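Local coordinates for protein arylmalonate decarboxylase (Bordetella bronchiseptica, PDB 3IXL) that catalyses the decarboxylation of 2-aryl-2-methylmalonates to 2-arylpropionates, releasing carbon dioxide, and here holds 2-phenylacetic acid in its pocket, at residues T124-D128 with D129-R133; F79-G82 with A83-A87; R161-T164 with A165-V168; F216-A219 with V220-A223. The protein carries 2 engineered substitutions. All blocks are in the same frame, centred on the assembly; numbering follows the deposited sequence.

Interaction 1: T124-D128 with D129-R133; sequences TAYID and DVNER. With PAC (2-phenylacetic acid), chain C.
The chain leaves the end of strand 119-124 at Thr124, runs through a short loop and enters helix 128-140 with Ile127 at the N-cap position, where Ile127 O accepts from Asn131 N (3.1 Å); the next bond along the helix runs from Glu132 N to Asp128 O. The side chain of Asn131 folds back to the loop and bonds to Thr124, Tyr126 and Asp128. Its OD1 receives the hydroxyl of Thr124 OG1 at 2.6 Å, from a position tilted 24° out of the carbonyl plane. Its ND2 gives a fairly straight bond to Asp128 OD1 (3.0 Å), lying in the amide plane and directed at the anti lone pair of the carboxylate, and a more bent one to Tyr126 O (3.2 Å), which it meets from above the carbonyl plane. Asp128 OD1 also bonds to the hydroxyl of the modified residue at position 148. Thr124 OG1 in turn accepts from Tyr126 N, an ST turn, its chi1 of 86° placing the oxygen between backbone N and carbonyl carbon. The Tyr126 ring takes Val130 CG1 over one face in a CH-pi contact, 3.7 Å from the ring centroid, while Asn131 OD1 lies at the ring edge. The far end of the ring lies in the ligand pocket, where Tyr126 OH donates to O2 of 2-phenylacetic acid at 2.7 Å and also bonds to Ser187; Thr75, Ser76 and Gly189 hold the ligand as well. These bonds of Asn131, one of them to Tyr126 O, are consistent with a second-shell role in positioning the phenol.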
loop_
_atom_site.group_PDB
_atom_site.type_symbol
_atom_site.label_atom_id
_atom_site.label_comp_id
_atom_site.label_asym_id
_atom_site.label_seq_id
_atom_site.Cartn_x
_atom_site.Cartn_y
_atom_site.Cartn_z
ATOM N N THR A 124 3.244 -3.667 11.093
ATOM C CA THR A 124 3.054 -2.300 10.584
ATOM C C THR A 124 4.105 -1.332 11.093
ATOM O O THR A 124 4.818 -1.619 12.065
ATOM C CB THR A 124 1.689 -1.702 10.963
ATOM O OG1 THR A 124 1.796 -1.094 12.259
ATOM C CG2 THR A 124 0.571 -2.750 10.934
ATOM N N ALA A 125 4.167 -0.167 10.445
ATOM C CA ALA A 125 5.081 0.885 10.834
ATOM C C ALA A 125 4.458 1.806 11.885
ATOM O O ALA A 125 5.153 2.658 12.418
ATOM C CB ALA A 125 5.485 1.697 9.611
ATOM N N TYR A 126 3.164 1.631 12.160
ATOM C CA TYR A 126 2.353 2.703 12.767
ATOM C C TYR A 126 2.256 2.728 14.278
ATOM O O TYR A 126 2.586 1.754 14.959
ATOM C CB TYR A 126 0.912 2.626 12.266
ATOM C CG TYR A 126 0.694 2.409 10.792
ATOM C CD1 TYR A 126 -0.074 1.335 10.345
ATOM C CD2 TYR A 126 1.191 3.307 9.854
ATOM C CE1 TYR A 126 -0.319 1.144 8.992
ATOM C CE2 TYR A 126 0.957 3.124 8.488
ATOM C CZ TYR A 126 0.193 2.036 8.078
ATOM O OH TYR A 126 -0.068 1.835 6.733
ATOM N N ILE A 127 1.757 3.862 14.779
ATOM C CA ILE A 127 1.271 3.963 16.167
ATOM C C ILE A 127 -0.130 3.345 16.279
ATOM O O ILE A 127 -0.817 3.147 15.273
ATOM C CB ILE A 127 1.298 5.419 16.722
ATOM C CG1 ILE A 127 0.405 6.357 15.899
ATOM C CG2 ILE A 127 2.743 5.934 16.772
ATOM C CD1 ILE A 127 0.210 7.756 16.537
ATOM N N ASP A 128 -0.560 3.060 17.504
ATOM C CA ASP A 128 -1.721 2.201 17.709
ATOM C C ASP A 128 -3.081 2.744 17.296
ATOM O O ASP A 128 -3.958 1.956 16.939
ATOM C CB ASP A 128 -1.755 1.650 19.139
ATOM C CG ASP A 128 -0.797 0.491 19.333
ATOM O OD1 ASP A 128 -0.320 -0.096 18.324
ATOM O OD2 ASP A 128 -0.515 0.154 20.503
ATOM N N ASP A 129 -3.268 4.062 17.304
ATOM C CA ASP A 129 -4.537 4.597 16.792
ATOM C C ASP A 129 -4.688 4.186 15.332
ATOM O O ASP A 129 -5.770 3.784 14.905
ATOM C CB ASP A 129 -4.620 6.121 16.930
ATOM C CG ASP A 129 -5.970 6.692 16.471
ATOM O OD1 ASP A 129 -6.996 5.984 16.533
ATOM O OD2 ASP A 129 -5.985 7.867 16.063
ATOM N N VAL A 130 -3.600 4.293 14.578
ATOM C CA VAL A 130 -3.618 3.904 13.175
ATOM C C VAL A 130 -3.763 2.375 13.033
ATOM O O VAL A 130 -4.520 1.905 12.183
ATOM C CB VAL A 130 -2.385 4.454 12.432
ATOM C CG1 VAL A 130 -2.385 4.016 10.970
ATOM C CG2 VAL A 130 -2.359 5.983 12.505
ATOM N N ASN A 131 -3.085 1.601 13.894
ATOM C CA ASN A 131 -3.241 0.145 13.878
ATOM C C ASN A 131 -4.664 -0.326 14.159
ATOM O O ASN A 131 -5.143 -1.266 13.528
ATOM C CB ASN A 131 -2.258 -0.516 14.845
ATOM C CG ASN A 131 -0.824 -0.314 14.427
ATOM O OD1 ASN A 131 -0.522 -0.333 13.231
ATOM N ND2 ASN A 131 0.069 -0.099 15.397
ATOM N N GLU A 132 -5.338 0.349 15.093
ATOM C CA GLU A 132 -6.728 0.039 15.412
ATOM C C GLU A 132 -7.623 0.316 14.213
ATOM O O GLU A 132 -8.513 -0.471 13.904
ATOM C CB GLU A 132 -7.205 0.852 16.617
ATOM C CG GLU A 132 -6.599 0.411 17.937
ATOM C CD GLU A 132 -7.092 1.224 19.128
ATOM O OE1 GLU A 132 -6.633 0.945 20.258
ATOM O OE2 GLU A 132 -7.937 2.129 18.950
ATOM N N ARG A 133 -7.368 1.433 13.529
ATOM C CA ARG A 133 -8.143 1.789 12.344
ATOM C C ARG A 133 -7.914 0.800 11.204
ATOM O O ARG A 133 -8.848 0.450 10.478
ATOM C CB ARG A 133 -7.818 3.218 11.903
ATOM C CG ARG A 133 -8.308 4.281 12.896
ATOM C CD ARG A 133 -7.659 5.625 12.624
ATOM N NE ARG A 133 -7.889 6.619 13.675
ATOM C CZ ARG A 133 -8.617 7.722 13.536
ATOM N NH1 ARG A 133 -9.227 8.004 12.391
ATOM N NH2 ARG A 133 -8.724 8.551 14.567
HETATM C C1 PAC C . 0.912 4.453 4.667
HETATM C C2 PAC C . 1.782 5.663 4.955
HETATM C "C1'" PAC C . 2.852 6.101 3.975
HETATM C "C2'" PAC C . 3.946 6.772 4.530
HETATM C "C3'" PAC C . 4.986 7.232 3.725
HETATM C "C4'" PAC C . 4.932 7.028 2.350
HETATM C "C5'" PAC C . 3.842 6.354 1.785
HETATM C "C6'" PAC C . 2.793 5.896 2.589
HETATM O O1 PAC C . 1.058 3.729 3.643
HETATM O O2 PAC C . 0.025 4.216 5.537
#

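Interaction 2: F79-G82 with A83-A87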
loop_
_atom_site.group_PDB
_atom_site.type_symbol
_atom_site.label_atom_id
_atom_site.label_comp_id
_atom_site.label_asym_id
_atom_site.label_seq_id
_atom_site.Cartn_x
_atom_site.Cartn_y
_atom_site.Cartn_z
ATOM N N PHE A 79 -7.436 4.293 4.589
ATOM C CA PHE A 79 -8.216 3.463 5.527
ATOM C C PHE A 79 -8.635 4.135 6.837
ATOM O O PHE A 79 -9.465 3.568 7.562
ATOM C CB PHE A 79 -7.583 2.063 5.782
ATOM C CG PHE A 79 -6.319 2.062 6.641
ATOM C CD1 PHE A 79 -6.332 2.506 7.974
ATOM C CD2 PHE A 79 -5.131 1.557 6.124
ATOM C CE1 PHE A 79 -5.172 2.493 8.746
ATOM C CE2 PHE A 79 -3.965 1.521 6.886
ATOM C CZ PHE A 79 -3.981 1.988 8.199
ATOM N N TYR A 80 -8.083 5.309 7.156
ATOM C CA TYR A 80 -8.250 5.832 8.521
ATOM C C TYR A 80 -9.672 6.192 8.920
ATOM O O TYR A 80 -9.963 6.338 10.107
ATOM C CB TYR A 80 -7.300 6.987 8.839
ATOM C CG TYR A 80 -7.674 8.379 8.344
ATOM C CD1 TYR A 80 -7.624 8.706 6.985
ATOM C CD2 TYR A 80 -7.987 9.399 9.250
ATOM C CE1 TYR A 80 -7.916 9.993 6.546
ATOM C CE2 TYR A 80 -8.264 10.694 8.820
ATOM C CZ TYR A 80 -8.233 10.983 7.464
ATOM O OH TYR A 80 -8.493 12.271 7.027
ATOM N N ARG A 81 -10.538 6.359 7.924
ATOM C CA ARG A 81 -11.931 6.724 8.166
ATOM C C ARG A 81 -12.868 5.551 7.933
ATOM O O ARG A 81 -14.088 5.705 8.034
ATOM C CB ARG A 81 -12.314 7.908 7.283
ATOM C CG ARG A 81 -11.728 9.220 7.769
ATOM C CD ARG A 81 -12.031 10.351 6.805
ATOM N NE ARG A 81 -11.710 11.657 7.370
ATOM C CZ ARG A 81 -11.639 12.783 6.669
ATOM N NH1 ARG A 81 -11.854 12.778 5.352
ATOM N NH2 ARG A 81 -11.342 13.917 7.286
ATOM N N GLY A 82 -12.317 4.384 7.628
ATOM C CA GLY A 82 -13.130 3.190 7.405
ATOM C C GLY A 82 -13.312 2.862 5.934
ATOM O O GLY A 82 -12.871 3.622 5.047
ATOM N N ALA A 83 -13.968 1.732 5.683
ATOM C CA ALA A 83 -14.130 1.205 4.326
ATOM C C ALA A 83 -14.982 2.071 3.404
ATOM O O ALA A 83 -14.655 2.222 2.218
ATOM C CB ALA A 83 -14.686 -0.218 4.372
ATOM N N ALA A 84 -16.074 2.622 3.929
ATOM C CA ALA A 84 -16.947 3.461 3.110
ATOM C C ALA A 84 -16.183 4.665 2.555
ATOM O O ALA A 84 -16.369 5.033 1.391
ATOM C CB ALA A 84 -18.168 3.932 3.887
ATOM N N PHE A 85 -15.329 5.279 3.372
ATOM C CA PHE A 85 -14.587 6.452 2.893
ATOM C C PHE A 85 -13.560 6.077 1.826
ATOM O O PHE A 85 -13.373 6.806 0.861
ATOM C CB PHE A 85 -13.918 7.238 4.024
ATOM C CG PHE A 85 -13.086 8.395 3.539
ATOM C CD1 PHE A 85 -13.692 9.549 3.063
ATOM C CD2 PHE A 85 -11.697 8.312 3.530
ATOM C CE1 PHE A 85 -12.929 10.609 2.598
ATOM C CE2 PHE A 85 -10.924 9.369 3.072
ATOM C CZ PHE A 85 -11.543 10.520 2.592
ATOM N N ASN A 86 -12.889 4.944 1.997
ATOM C CA ASN A 86 -11.995 4.454 0.954
ATOM C C ASN A 86 -12.734 4.370 -0.381
ATOM O O ASN A 86 -12.248 4.860 -1.407
ATOM C CB ASN A 86 -11.401 3.099 1.351
ATOM C CG ASN A 86 -10.441 2.562 0.311
ATOM O OD1 ASN A 86 -9.503 3.256 -0.105
ATOM N ND2 ASN A 86 -10.664 1.331 -0.115
ATOM N N ALA A 87 -13.933 3.798 -0.357
ATOM C CA ALA A 87 -14.730 3.660 -1.575
ATOM C C ALA A 87 -15.187 5.024 -2.112
ATOM O O ALA A 87 -15.110 5.268 -3.320
ATOM C CB ALA A 87 -15.933 2.754 -1.314
HETATM O O HOH W 1 -15.940 4.961 6.240
#
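Arg81 O and Phe85 N are joined through one water, which donates to Arg81 O at 2.7 Å and accepts from Phe85 N at 2.9 Å, bridging the loop to the first turn of the helix. The same two residues also meet through their side chains. The aliphatic part of Arg81, extended from CG to NE, passes across the Phe85 ring, with CD over its centre in a CH-pi contact 3.9 Å from the ring centroid. Beyond it the guanidinium stands nearly upright on the ring, the planes 79° apart. Arg81 CZ lies 5.0 Å from the Phe85 ring centroid, a cation-pi contact, with Arg81 NH1 nearest the ring at Phe85 CZ (3.6 Å). Chi1 of 177° in Phe85 swings the ring back toward the preceding loop to receive it. The backbone here is a type I beta turn, Phe79 to Gly82, closed by Gly82 N to Phe79 O (3.0 Å), which links helix 75-79 to helix 83-97. Gly82 has positive phi, 102°, and serves as the N-cap. From this position Gly82 O takes a weak bond from Asn86 N at 3.3 Å. The Asn86 amide itself is held by Thr103 and Thr106, while Glu140 accepts from Ala83 N at the helix start.

Interaction 3: R161-T164 with A165-V168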
loop_
_atom_site.group_PDB
_atom_site.type_symbol
_atom_site.label_atom_id
_atom_site.label_comp_id
_atom_site.label_asym_id
_atom_site.label_seq_id
_atom_site.Cartn_x
_atom_site.Cartn_y
_atom_site.Cartn_z
ATOM N N ARG A 161 13.992 4.597 6.592
ATOM C CA ARG A 161 15.266 4.221 7.215
ATOM C C ARG A 161 15.262 2.828 7.841
ATOM O O ARG A 161 16.319 2.322 8.214
ATOM C CB ARG A 161 15.695 5.261 8.253
ATOM C CG ARG A 161 16.037 6.611 7.649
ATOM C CD ARG A 161 16.844 7.484 8.606
ATOM N NE ARG A 161 16.071 7.941 9.764
ATOM C CZ ARG A 161 15.330 9.051 9.795
ATOM N NH1 ARG A 161 15.231 9.828 8.719
ATOM N NH2 ARG A 161 14.675 9.380 10.901
ATOM N N VAL A 162 14.087 2.210 7.971
ATOM C CA VAL A 162 13.991 0.892 8.591
ATOM C C VAL A 162 14.607 -0.144 7.640
ATOM O O VAL A 162 14.238 -0.219 6.463
ATOM C CB VAL A 162 12.524 0.534 8.917
ATOM C CG1 VAL A 162 12.421 -0.830 9.586
ATOM C CG2 VAL A 162 11.899 1.594 9.836
ATOM N N ASP A 163 15.532 -0.943 8.165
ATOM C CA ASP A 163 16.263 -1.920 7.359
ATOM C C ASP A 163 15.496 -3.223 7.129
ATOM O O ASP A 163 14.562 -3.565 7.862
ATOM C CB ASP A 163 17.581 -2.245 8.052
ATOM C CG ASP A 163 17.363 -2.975 9.347
ATOM O OD1 ASP A 163 17.508 -4.212 9.368
ATOM O OD2 ASP A 163 16.987 -2.305 10.331
ATOM N N THR A 164 15.952 -3.973 6.131
ATOM C CA THR A 164 15.315 -5.219 5.741
ATOM C C THR A 164 15.191 -6.222 6.877
ATOM O O THR A 164 14.139 -6.826 7.063
ATOM C CB THR A 164 16.074 -5.854 4.560
ATOM O OG1 THR A 164 16.027 -4.957 3.447
ATOM C CG2 THR A 164 15.502 -7.225 4.173
ATOM N N ALA A 165 16.273 -6.423 7.627
ATOM C CA ALA A 165 16.248 -7.441 8.681
ATOM C C ALA A 165 15.262 -7.113 9.803
ATOM O O ALA A 165 14.633 -8.008 10.363
ATOM C CB ALA A 165 17.651 -7.668 9.238
ATOM N N THR A 166 15.125 -5.825 10.111
ATOM C CA THR A 166 14.132 -5.381 11.081
ATOM C C THR A 166 12.723 -5.714 10.583
ATOM O O THR A 166 11.870 -6.149 11.351
ATOM C CB THR A 166 14.270 -3.871 11.341
ATOM O OG1 THR A 166 15.533 -3.623 11.981
ATOM C CG2 THR A 166 13.138 -3.345 12.235
ATOM N N LEU A 167 12.488 -5.515 9.288
ATOM C CA LEU A 167 11.173 -5.804 8.720
ATOM C C LEU A 167 10.880 -7.305 8.664
ATOM O O LEU A 167 9.756 -7.734 8.935
ATOM C CB LEU A 167 11.047 -5.183 7.324
ATOM C CG LEU A 167 11.096 -3.655 7.295
ATOM C CD1 LEU A 167 11.244 -3.147 5.876
ATOM C CD2 LEU A 167 9.852 -3.067 7.981
ATOM N N VAL A 168 11.894 -8.107 8.339
ATOM C CA VAL A 168 11.721 -9.558 8.365
ATOM C C VAL A 168 11.337 -10.011 9.779
ATOM O O VAL A 168 10.413 -10.801 9.971
ATOM C CB VAL A 168 13.002 -10.312 7.896
ATOM C CG1 VAL A 168 12.898 -11.822 8.182
ATOM C CG2 VAL A 168 13.264 -10.052 6.411
#
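The loop 161-164 turns into helix 164-176 at Asp163, whose carbonyl O accepts from Leu167 N (3.2 Å) while Thr164 O takes up Val168 N (2.9 Å) to begin the regular helical pattern. Asp163 is an N-cap: its carboxylate folds over the exposed start of the helix, OD1 accepting from Thr166 N at 3.0 Å from above the carboxylate plane. A chi1 of 67° sets CG between the backbone N and the carbonyl carbon, which brings both oxygens over the first turn. The other oxygen, Asp163 OD2, receives the hydroxyl of Thr166 OG1 at 2.6 Å, on its syn side and 25° out of plane, so Thr166 is held through both its backbone and its side chain. The negative carboxylate lies at the positive end of the helix dipole, which would favour its charged form. Val162 packs against the same turn and also touches Leu151 and Ile153, while Thr164 and Val168 touch Ala196, joining helix 164-176 to helix 196-204. Val162 CG1 is the branch that does the touching, placed anti to the backbone N (chi1 -179°): it lies 3.7 Å from Thr166 CG2 and 3.8 Å from Leu167 CD2.

Interaction 4: F216-A219 with V220-A223; sequences FWDA and VRLA
Phe216 to Leu222 lie in the last turns of helix 211-222, with Ala223 following; this alpha-helix comes after the short strand 208-210 and packs against strand 8-13 of the other parallel sheet. Backbone bonds with i to i+4 spacing come first: Val220 N to Phe216 O and Arg221 N to Trp217 O are both 2.9 Å, Leu222 N to Asp218 O is 3.0 Å, and Ala223 N to Ala219 O, also 3.0 Å, is more bent at 141°. The apolar side chains pack into the protein: Phe216 meets Phe33 edge-to-face and rests on Met11 and Met73, the latter a residue of the ligand pocket; Ala219 and Val220 lie on Ile9. Val220 CG2 sits close over the carbonyl of the preceding turn, 3.2 Å from Phe216 O. The charged contact is a salt bridge one turn apart. Asp218 and Arg221 lie side by side, both with CG anti to the backbone N (chi1 near 175°), and a bend at chi3 of the arginine turns its guanidinium back to the acid. The arginine grips side-on through NE and NH1, with the two planes 38° apart. Asp218 is buried, and its carboxylate is also bonded elsewhere, OD1 to the hydroxyl of Thr102 and OD2 to the amide of Asn110 on helix 104-114, ties that probably favour its charged form. Both arginine nitrogens fall on one oxygen, approaching from the same face of the carboxylate: Arg221 NE is 3.0 Å and Arg221 NH1 2.8 Å from Asp218 OD2.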
loop_
_atom_site.group_PDB
_atom_site.type_symbol
_atom_site.label_atom_id
_atom_site.label_comp_id
_atom_site.label_asym_id
_atom_site.label_seq_id
_atom_site.Cartn_x
_atom_site.Cartn_y
_atom_site.Cartn_z
ATOM N N PHE A 216 1.769 -0.863 -6.351
ATOM C CA PHE A 216 2.235 -0.984 -7.731
ATOM C C PHE A 216 1.511 -2.081 -8.488
ATOM O O PHE A 216 1.053 -1.868 -9.598
ATOM C CB PHE A 216 3.751 -1.210 -7.782
ATOM C CG PHE A 216 4.539 0.049 -7.604
ATOM C CD1 PHE A 216 4.960 0.452 -6.346
ATOM C CD2 PHE A 216 4.816 0.863 -8.702
ATOM C CE1 PHE A 216 5.659 1.643 -6.175
ATOM C CE2 PHE A 216 5.517 2.056 -8.550
ATOM C CZ PHE A 216 5.934 2.453 -7.291
ATOM N N TRP A 217 1.408 -3.251 -7.867
ATOM C CA TRP A 217 0.745 -4.395 -8.480
ATOM C C TRP A 217 -0.686 -4.026 -8.871
ATOM O O TRP A 217 -1.159 -4.336 -9.967
ATOM C CB TRP A 217 0.756 -5.550 -7.470
ATOM C CG TRP A 217 -0.063 -6.736 -7.875
ATOM C CD1 TRP A 217 0.320 -7.755 -8.695
ATOM C CD2 TRP A 217 -1.395 -7.037 -7.447
ATOM N NE1 TRP A 217 -0.707 -8.669 -8.822
ATOM C CE2 TRP A 217 -1.771 -8.247 -8.065
ATOM C CE3 TRP A 217 -2.312 -6.391 -6.609
ATOM C CZ2 TRP A 217 -3.032 -8.824 -7.872
ATOM C CZ3 TRP A 217 -3.563 -6.966 -6.419
ATOM C CH2 TRP A 217 -3.909 -8.168 -7.047
ATOM N N ASP A 218 -1.371 -3.344 -7.965
ATOM C CA ASP A 218 -2.772 -2.997 -8.136
ATOM C C ASP A 218 -2.966 -1.911 -9.189
ATOM O O ASP A 218 -3.931 -1.959 -9.960
ATOM C CB ASP A 218 -3.317 -2.553 -6.777
ATOM C CG ASP A 218 -4.733 -2.047 -6.841
ATOM O OD1 ASP A 218 -4.931 -0.820 -6.643
ATOM O OD2 ASP A 218 -5.644 -2.885 -7.033
ATOM N N ALA A 219 -2.056 -0.933 -9.228
ATOM C CA ALA A 219 -2.111 0.108 -10.253
ATOM C C ALA A 219 -1.866 -0.481 -11.639
ATOM O O ALA A 219 -2.545 -0.126 -12.608
ATOM C CB ALA A 219 -1.094 1.194 -9.954
ATOM N N VAL A 220 -0.911 -1.404 -11.725
ATOM C CA VAL A 220 -0.609 -2.066 -12.994
ATOM C C VAL A 220 -1.779 -2.946 -13.423
ATOM O O VAL A 220 -2.121 -3.017 -14.610
ATOM C CB VAL A 220 0.717 -2.852 -12.910
ATOM C CG1 VAL A 220 0.931 -3.710 -14.136
ATOM C CG2 VAL A 220 1.878 -1.887 -12.728
ATOM N N ARG A 221 -2.405 -3.596 -12.449
ATOM C CA ARG A 221 -3.654 -4.343 -12.672
ATOM C C ARG A 221 -4.705 -3.452 -13.339
ATOM O O ARG A 221 -5.294 -3.823 -14.360
ATOM C CB ARG A 221 -4.192 -4.877 -11.340
ATOM C CG ARG A 221 -5.572 -5.533 -11.432
ATOM C CD ARG A 221 -6.217 -5.721 -10.069
ATOM N NE ARG A 221 -6.503 -4.446 -9.396
ATOM C CZ ARG A 221 -7.552 -3.659 -9.650
ATOM N NH1 ARG A 221 -7.714 -2.532 -8.952
ATOM N NH2 ARG A 221 -8.435 -3.976 -10.602
ATOM N N LEU A 222 -4.922 -2.273 -12.759
ATOM C CA LEU A 222 -5.932 -1.333 -13.239
ATOM C C LEU A 222 -5.630 -0.793 -14.622
ATOM O O LEU A 222 -6.549 -0.431 -15.365
ATOM C CB LEU A 222 -6.063 -0.161 -12.272
ATOM C CG LEU A 222 -7.327 -0.024 -11.437
ATOM C CD1 LEU A 222 -7.440 1.425 -11.011
ATOM C CD2 LEU A 222 -8.578 -0.448 -12.212
ATOM N N ALA A 223 -4.342 -0.715 -14.955
ATOM C CA ALA A 223 -3.896 -0.274 -16.279
ATOM C C ALA A 223 -4.260 -1.266 -17.392
ATOM O O ALA A 223 -4.210 -0.920 -18.575
ATOM C CB ALA A 223 -2.392 0.006 -16.266
#

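Overall arrangement
Interactions 1, 2 and 3 all stand where a loop enters a helix, whereas interaction 4 lies within the final turns of one. Interaction 2 is a surface contact, an arginine laid on a ring; the others are partly buried, with an amide network beside the ligand in interaction 1, a carboxylate cap in interaction 3 and a buried acid held by an arginine in interaction 4. Helix 128-140 of interaction 1 packs against the turn between helices 75-79 and 83-97 of interaction 2: Arg133 NH1 lies 2.9 Å from Tyr80 O, a probable hydrogen bond, and Phe79 packs on Tyr126 and Val130. Interaction 3 lies across the chain's centre from interactions 2 and 4.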